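PDB 3WG9: redox-sensing transcriptional repressor Rex from Thermoanaerobacter ethanolicus, which probably represses transcription by binding DNA as a homodimer through a winged-helix domain, in response to the cellular NADH/NAD(+) redox state sensed by a Rossmann domain. Local coordinates for residues V7-A10 / V11-L15; V44-S47 / Q48-D52; R205-E208 / E209-F212. All blocks are in the same frame, centred on the assembly; numbering follows the deposited sequence.

Contact 1: V7-A10 / V11-L15; sequences VSMA and VIRRL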
loop_
_atom_site.group_PDB
_atom_site.type_symbol
_atom_site.label_atom_id
_atom_site.label_comp_id
_atom_site.label_asym_id
_atom_site.label_seq_id
_atom_site.Cartn_x
_atom_site.Cartn_y
_atom_site.Cartn_z
ATOM N N VAL B 7 3.134 9.005 19.097
ATOM C CA VAL B 7 2.086 9.709 18.328
ATOM C C VAL B 7 1.125 8.614 17.824
ATOM O O VAL B 7 1.572 7.518 17.546
ATOM C CB VAL B 7 2.780 10.525 17.201
ATOM C CG1 VAL B 7 1.852 11.020 16.107
ATOM C CG2 VAL B 7 3.510 11.711 17.838
ATOM N N SER B 8 -0.172 8.890 17.707
ATOM C CA SER B 8 -1.123 7.864 17.240
ATOM C C SER B 8 -0.829 7.445 15.793
ATOM O O SER B 8 -0.244 8.204 15.000
ATOM C CB SER B 8 -2.549 8.382 17.337
ATOM O OG SER B 8 -2.852 9.156 16.198
ATOM N N MET B 9 -1.167 6.205 15.483
ATOM C CA MET B 9 -0.957 5.656 14.151
ATOM C C MET B 9 -1.799 6.444 13.094
ATOM O O MET B 9 -1.393 6.592 11.949
ATOM C CB MET B 9 -1.332 4.164 14.135
ATOM C CG MET B 9 -0.209 3.238 14.658
ATOM S SD MET B 9 1.305 3.411 13.657
ATOM C CE MET B 9 0.871 2.866 12.016
ATOM N N ALA B 10 -2.945 7.001 13.480
ATOM C CA ALA B 10 -3.752 7.707 12.482
ATOM C C ALA B 10 -2.921 8.902 12.043
ATOM O O ALA B 10 -2.819 9.222 10.850
ATOM C CB ALA B 10 -5.116 8.193 13.123
ATOM N N VAL B 11 -2.279 9.565 13.012
ATOM C CA VAL B 11 -1.378 10.669 12.663
ATOM C C VAL B 11 -0.190 10.208 11.834
ATOM O O VAL B 11 0.146 10.800 10.801
ATOM C CB VAL B 11 -0.825 11.429 13.943
ATOM C CG1 VAL B 11 0.282 12.439 13.560
ATOM C CG2 VAL B 11 -1.944 12.129 14.722
ATOM N N ILE B 12 0.485 9.173 12.293
ATOM C CA ILE B 12 1.726 8.691 11.608
ATOM C C ILE B 12 1.394 8.342 10.165
ATOM O O ILE B 12 2.174 8.610 9.277
ATOM C CB ILE B 12 2.285 7.475 12.354
ATOM C CG1 ILE B 12 2.833 7.929 13.706
ATOM C CG2 ILE B 12 3.407 6.665 11.503
ATOM C CD1 ILE B 12 3.109 6.671 14.664
ATOM N N ARG B 13 0.226 7.762 9.900
ATOM C CA ARG B 13 -0.094 7.393 8.512
ATOM C C ARG B 13 -0.451 8.576 7.616
ATOM O O ARG B 13 -0.348 8.473 6.405
ATOM C CB ARG B 13 -1.270 6.398 8.430
ATOM C CG ARG B 13 -0.879 5.017 9.079
ATOM C CD ARG B 13 -1.749 3.865 8.581
ATOM N NE ARG B 13 -1.376 2.608 9.236
ATOM C CZ ARG B 13 -0.354 1.842 8.831
ATOM N NH1 ARG B 13 0.444 2.212 7.807
ATOM N NH2 ARG B 13 -0.165 0.676 9.419
ATOM N N ARG B 14 -0.824 9.724 8.190
ATOM C CA ARG B 14 -0.963 10.909 7.338
ATOM C C ARG B 14 0.364 11.536 6.981
ATOM O O ARG B 14 0.468 12.251 5.955
ATOM C CB ARG B 14 -1.819 11.988 8.022
ATOM C CG ARG B 14 -3.285 11.554 8.120
ATOM C CD ARG B 14 -4.211 12.698 8.661
ATOM N NE ARG B 14 -4.029 12.985 10.089
ATOM C CZ ARG B 14 -4.748 12.471 11.066
ATOM N NH1 ARG B 14 -5.706 11.570 10.799
ATOM N NH2 ARG B 14 -4.499 12.827 12.316
ATOM N N LEU B 15 1.365 11.385 7.839
ATOM C CA LEU B 15 2.643 12.106 7.582
ATOM C C LEU B 15 3.325 11.804 6.249
ATOM O O LEU B 15 3.876 12.711 5.617
ATOM C CB LEU B 15 3.656 11.930 8.743
ATOM C CG LEU B 15 3.171 12.382 10.146
ATOM C CD1 LEU B 15 4.149 11.987 11.255
ATOM C CD2 LEU B 15 2.995 13.944 10.164
#
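Val11, in the first turn of helix 9-27, meets the chain coming into that helix. Its N-H points almost straight at Ser8 OG, 3.3 Å away, and this bond makes Ser8 the N-cap. Val11 CG1 presses on Val7 CG1 at 3.3 Å, tight for two methyl groups, the two side chains crossing at about a right angle. Ile12 N donates to Ser8 O at 3.0 Å. Its CG1 lies 4.0 Å from Val7 CG1, closing a hydrophobic staple between the residue before the cap and the helix. Arg13 runs out extended, and Met9, bent at chi2 and chi3 (-60° and -63°), curls round to set CE over one guanidinium face, toward its rim, 3.6 Å from Arg13 CZ. The charged end is engaged by Glu191, with a sulfate about 4 Å from the side chain. Arg14 bends at chi3 (-72°), which brings a guanidinium face over Ala10 O, while its NE is salt-bridged to Asp52. Serine cap and valine-isoleucine staple together fix where the helix starts, and both arginines take their charge partners from other parts of the fold.

Contact 2: V44-S47 / Q48-D52; sequences VTAS and QIRQD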
loop_
_atom_site.group_PDB
_atom_site.type_symbol
_atom_site.label_atom_id
_atom_site.label_comp_id
_atom_site.label_asym_id
_atom_site.label_seq_id
_atom_site.Cartn_x
_atom_site.Cartn_y
_atom_site.Cartn_z
ATOM N N VAL B 44 -7.891 16.425 4.561
ATOM C CA VAL B 44 -7.705 16.511 6.021
ATOM C C VAL B 44 -7.969 18.020 6.381
ATOM O O VAL B 44 -7.469 18.883 5.699
ATOM C CB VAL B 44 -6.227 16.102 6.393
ATOM C CG1 VAL B 44 -6.001 16.216 7.857
ATOM C CG2 VAL B 44 -5.899 14.624 5.953
ATOM N N THR B 45 -8.737 18.332 7.421
ATOM C CA THR B 45 -8.964 19.753 7.740
ATOM C C THR B 45 -7.661 20.520 7.976
ATOM O O THR B 45 -6.668 19.949 8.474
ATOM C CB THR B 45 -9.838 19.905 8.956
ATOM O OG1 THR B 45 -9.150 19.387 10.110
ATOM C CG2 THR B 45 -11.217 19.224 8.733
ATOM N N ALA B 46 -7.652 21.810 7.643
ATOM C CA ALA B 46 -6.464 22.602 7.986
ATOM C C ALA B 46 -6.099 22.509 9.471
ATOM O O ALA B 46 -4.899 22.489 9.830
ATOM C CB ALA B 46 -6.621 24.062 7.510
ATOM N N SER B 47 -7.101 22.432 10.344
ATOM C CA SER B 47 -6.785 22.416 11.800
ATOM C C SER B 47 -6.127 21.082 12.194
ATOM O O SER B 47 -5.203 21.062 13.006
ATOM C CB SER B 47 -8.013 22.732 12.632
ATOM O OG SER B 47 -9.047 21.778 12.441
ATOM N N GLN B 48 -6.609 19.964 11.640
ATOM C CA GLN B 48 -5.983 18.661 11.942
ATOM C C GLN B 48 -4.550 18.682 11.404
ATOM O O GLN B 48 -3.639 18.124 12.012
ATOM C CB GLN B 48 -6.775 17.501 11.316
ATOM C CG GLN B 48 -6.275 16.093 11.757
ATOM C CD GLN B 48 -6.340 15.916 13.245
ATOM O OE1 GLN B 48 -7.408 15.920 13.795
ATOM N NE2 GLN B 48 -5.203 15.802 13.912
ATOM N N ILE B 49 -4.334 19.303 10.256
ATOM C CA ILE B 49 -2.973 19.282 9.709
ATOM C C ILE B 49 -2.068 20.095 10.635
ATOM O O ILE B 49 -0.940 19.685 10.924
ATOM C CB ILE B 49 -2.910 19.904 8.337
ATOM C CG1 ILE B 49 -3.586 18.958 7.317
ATOM C CG2 ILE B 49 -1.470 20.149 8.013
ATOM C CD1 ILE B 49 -3.759 19.620 5.934
ATOM N N ARG B 50 -2.567 21.231 11.126
ATOM C CA ARG B 50 -1.746 22.027 12.069
ATOM C C ARG B 50 -1.436 21.184 13.318
ATOM O O ARG B 50 -0.303 21.136 13.807
ATOM C CB ARG B 50 -2.514 23.284 12.510
ATOM C CG ARG B 50 -2.717 24.276 11.417
ATOM C CD ARG B 50 -3.302 25.601 12.043
ATOM N NE ARG B 50 -3.660 26.428 10.911
ATOM C CZ ARG B 50 -4.857 26.498 10.359
ATOM N NH1 ARG B 50 -5.903 25.984 10.989
ATOM N NH2 ARG B 50 -4.985 27.168 9.216
ATOM N N GLN B 51 -2.442 20.493 13.820
ATOM C CA GLN B 51 -2.259 19.660 14.980
ATOM C C GLN B 51 -1.255 18.495 14.757
ATOM O O GLN B 51 -0.424 18.173 15.650
ATOM C CB GLN B 51 -3.597 19.059 15.343
ATOM C CG GLN B 51 -3.577 18.388 16.754
ATOM C CD GLN B 51 -4.991 18.039 17.267
ATOM O OE1 GLN B 51 -5.491 16.938 17.058
ATOM N NE2 GLN B 51 -5.644 19.003 17.904
ATOM N N ASP B 52 -1.306 17.921 13.559
ATOM C CA ASP B 52 -0.370 16.829 13.207
ATOM C C ASP B 52 1.074 17.317 13.267
ATOM O O ASP B 52 1.910 16.665 13.867
ATOM C CB ASP B 52 -0.628 16.273 11.806
ATOM C CG ASP B 52 -1.921 15.446 11.723
ATOM O OD1 ASP B 52 -2.493 15.057 12.780
ATOM O OD2 ASP B 52 -2.333 15.093 10.588
#
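The N-H groups of Ile49, Arg50 and Gln51 reach back four residues to the carbonyls of Thr45, Ala46 and Ser47, with N...O distances of 2.9 to 3.0 Å, so the first turn of helix 46-54 is regular from its start. Thr45 is the N-cap. Its OG1 stands between the backbone N and the carbonyl carbon (chi1 65°), which turns it toward the helix end to accept from Gln48 N at 3.0 Å. One residue earlier, Val44 has CG1 anti to its own N (chi1 178°) and lays it against Ile49 CG1 at 3.7 Å; these two make a hydrophobic staple under the cap, and the same methyl also brushes Gln48 CB. Ile49 continues inward onto Leu38 of helix 35-42 and Tyr18 of helix 9-27. Along another side of the turn, Arg50 runs extended alongside Ala46: its CG sits 3.2 Å from Ala46 O, that oxygen lies under one guanidinium face, toward its rim, and NH2 comes 3.9 Å from Ala46 CB. Gln48 bends at chi2, bringing its amide round to Asp52. Gln48 NE2 donates to Asp52 OD1 at 3.0 Å, arriving 46° out of the carboxylate plane, and adds a weak bond to Gln51 OE1. Asp52 OD2 is salt-bridged to Arg14 NE and hydrogen-bonded to Tyr18 OH, both on helix 9-27, so this carboxylate is gripped from its own helix and from that one. A capped and stapled helix following closely on helix 35-42, within the predicted helix-turn-helix of a winged-helix domain, is what is expected of a recognition helix, and helix 46-54 probably plays that part here.

Contact 3: R205-E208 / E209-F212; sequences RLNE and EELF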
loop_
_atom_site.group_PDB
_atom_site.type_symbol
_atom_site.label_atom_id
_atom_site.label_comp_id
_atom_site.label_asym_id
_atom_site.label_seq_id
_atom_site.Cartn_x
_atom_site.Cartn_y
_atom_site.Cartn_z
ATOM N N ARG B 205 -15.627 2.331 -5.993
ATOM C CA ARG B 205 -15.935 3.458 -6.854
ATOM C C ARG B 205 -16.638 3.088 -8.134
ATOM O O ARG B 205 -17.449 3.886 -8.635
ATOM C CB ARG B 205 -14.675 4.267 -7.177
ATOM C CG ARG B 205 -14.214 5.078 -5.985
ATOM C CD ARG B 205 -12.915 5.820 -6.324
ATOM N NE ARG B 205 -11.792 4.997 -5.884
ATOM C CZ ARG B 205 -10.528 5.382 -6.027
ATOM N NH1 ARG B 205 -10.283 6.571 -6.597
ATOM N NH2 ARG B 205 -9.536 4.623 -5.586
ATOM N N LEU B 206 -16.373 1.883 -8.653
ATOM C CA LEU B 206 -17.136 1.355 -9.779
ATOM C C LEU B 206 -18.617 1.154 -9.441
ATOM O O LEU B 206 -19.459 1.118 -10.330
ATOM C CB LEU B 206 -16.555 -0.003 -10.248
ATOM C CG LEU B 206 -15.237 0.092 -11.037
ATOM C CD1 LEU B 206 -14.563 -1.256 -11.164
ATOM C CD2 LEU B 206 -15.418 0.719 -12.395
ATOM N N ASN B 207 -18.948 1.018 -8.163
ATOM C CA ASN B 207 -20.335 0.719 -7.763
ATOM C C ASN B 207 -21.026 1.776 -6.986
ATOM O O ASN B 207 -22.210 1.609 -6.637
ATOM C CB ASN B 207 -20.393 -0.575 -6.941
ATOM C CG ASN B 207 -20.164 -1.756 -7.797
ATOM O OD1 ASN B 207 -20.972 -2.069 -8.668
ATOM N ND2 ASN B 207 -19.000 -2.368 -7.639
ATOM N N GLU B 208 -20.325 2.855 -6.701
ATOM C CA GLU B 208 -20.897 3.819 -5.792
ATOM C C GLU B 208 -22.252 4.375 -6.288
ATOM O O GLU B 208 -23.204 4.493 -5.489
ATOM C CB GLU B 208 -19.964 4.983 -5.532
ATOM C CG GLU B 208 -20.491 5.861 -4.389
ATOM C CD GLU B 208 -19.585 7.032 -4.028
ATOM O OE1 GLU B 208 -19.176 7.756 -4.936
ATOM O OE2 GLU B 208 -19.242 7.183 -2.839
ATOM N N GLU B 209 -22.330 4.744 -7.565
ATOM C CA GLU B 209 -23.523 5.467 -8.004
ATOM C C GLU B 209 -24.688 4.505 -7.944
ATOM O O GLU B 209 -25.759 4.859 -7.461
ATOM C CB GLU B 209 -23.386 6.069 -9.410
ATOM C CG GLU B 209 -22.870 5.063 -10.423
ATOM C CD GLU B 209 -23.523 5.150 -11.810
ATOM O OE1 GLU B 209 -23.867 6.275 -12.260
ATOM O OE2 GLU B 209 -23.646 4.064 -12.450
ATOM N N GLU B 210 -24.477 3.280 -8.413
ATOM C CA GLU B 210 -25.438 2.239 -8.176
ATOM C C GLU B 210 -25.852 2.161 -6.708
ATOM O O GLU B 210 -27.048 2.184 -6.393
ATOM C CB GLU B 210 -24.920 0.906 -8.692
ATOM C CG GLU B 210 -26.024 -0.089 -9.022
ATOM C CD GLU B 210 -25.590 -1.547 -8.869
ATOM O OE1 GLU B 210 -24.768 -1.857 -7.964
ATOM O OE2 GLU B 210 -26.106 -2.403 -9.627
ATOM N N LEU B 211 -24.890 2.066 -5.805
ATOM C CA LEU B 211 -25.176 1.862 -4.390
ATOM C C LEU B 211 -26.143 2.915 -3.858
ATOM O O LEU B 211 -27.019 2.602 -3.050
ATOM C CB LEU B 211 -23.886 1.915 -3.575
ATOM C CG LEU B 211 -23.851 1.846 -2.050
ATOM C CD1 LEU B 211 -24.424 0.514 -1.536
ATOM C CD2 LEU B 211 -22.386 2.067 -1.512
ATOM N N PHE B 212 -25.932 4.166 -4.250
ATOM C CA PHE B 212 -26.785 5.262 -3.808
ATOM C C PHE B 212 -28.021 5.459 -4.682
ATOM O O PHE B 212 -28.815 6.333 -4.386
ATOM C CB PHE B 212 -25.993 6.569 -3.720
ATOM C CG PHE B 212 -25.099 6.621 -2.551
ATOM C CD1 PHE B 212 -25.566 7.067 -1.330
ATOM C CD2 PHE B 212 -23.799 6.116 -2.632
ATOM C CE1 PHE B 212 -24.741 7.063 -0.221
ATOM C CE2 PHE B 212 -22.967 6.121 -1.536
ATOM C CZ PHE B 212 -23.412 6.602 -0.326
#
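Leu211 N donates to Asn207 O at 2.8 Å and Phe212 N to Glu208 O at 3.0 Å. They belong to helix 195-214, the C-terminal helix that in Rex proteins is swapped across the dimer to pack against the partner subunit. The helix is kinked here, where the N atoms of Glu209 and Glu210 make no bond to the preceding turn; these two bonds carry the regular pattern on beyond the kink. Glu208 OE1 accepts from Ile6 N of the second subunit, and OE2 from Val7 N of that subunit as well as being bonded to Tyr204 OH of its own helix, so this buried carboxylate is well supplied with partners. Glu210 OE1 bridges Lys83 of the second subunit and Lys214 of its own chain. Asn207 lies alongside Glu210, pointing the same way, with OD1 and OE1 3.9 Å apart and the two flat groups turned 32° to each other; Asn207 ND2 is held by Ser203 O. Leu211 CB touches Glu208 O at 3.3 Å. With CG anti to its N (chi1 -170°), Glu208 runs past the ring of Phe212 and rests CG 3.8 Å from both Phe212 CD2 and CE2, its carboxylate standing 75° to the ring. The same ring packs on Val7 of the second subunit. Its edge also faces the backbone: Glu208 O lies in the ring plane, 3.3 Å from Phe212 CD2.

How the contacts relate
Contacts 1 and 2 are two helix starts of the same DNA-binding domain, with centres about 12 Å apart, and they touch directly: Arg14 NE sits 2.8 Å from Asp52 OD2, while Arg14 CD packs 3.7 Å from Val44 CG2. Within one chain contact 3 is remote, its centre about 29 Å from that of contact 1 and about 30 Å from that of contact 2, yet it meets contact 1 across the dimer, where Glu208 and Phe212 of one subunit meet Val7 of the other, and Arg205 packs on Met9. Contact 1 lies nearest the ligand sites: the Arg13 side chain is about 6 Å from that of His194, a zinc ligand, and about 8 Å from that of Val193, an NADH contact, in other crystals; neither ligand is bound to this chain here.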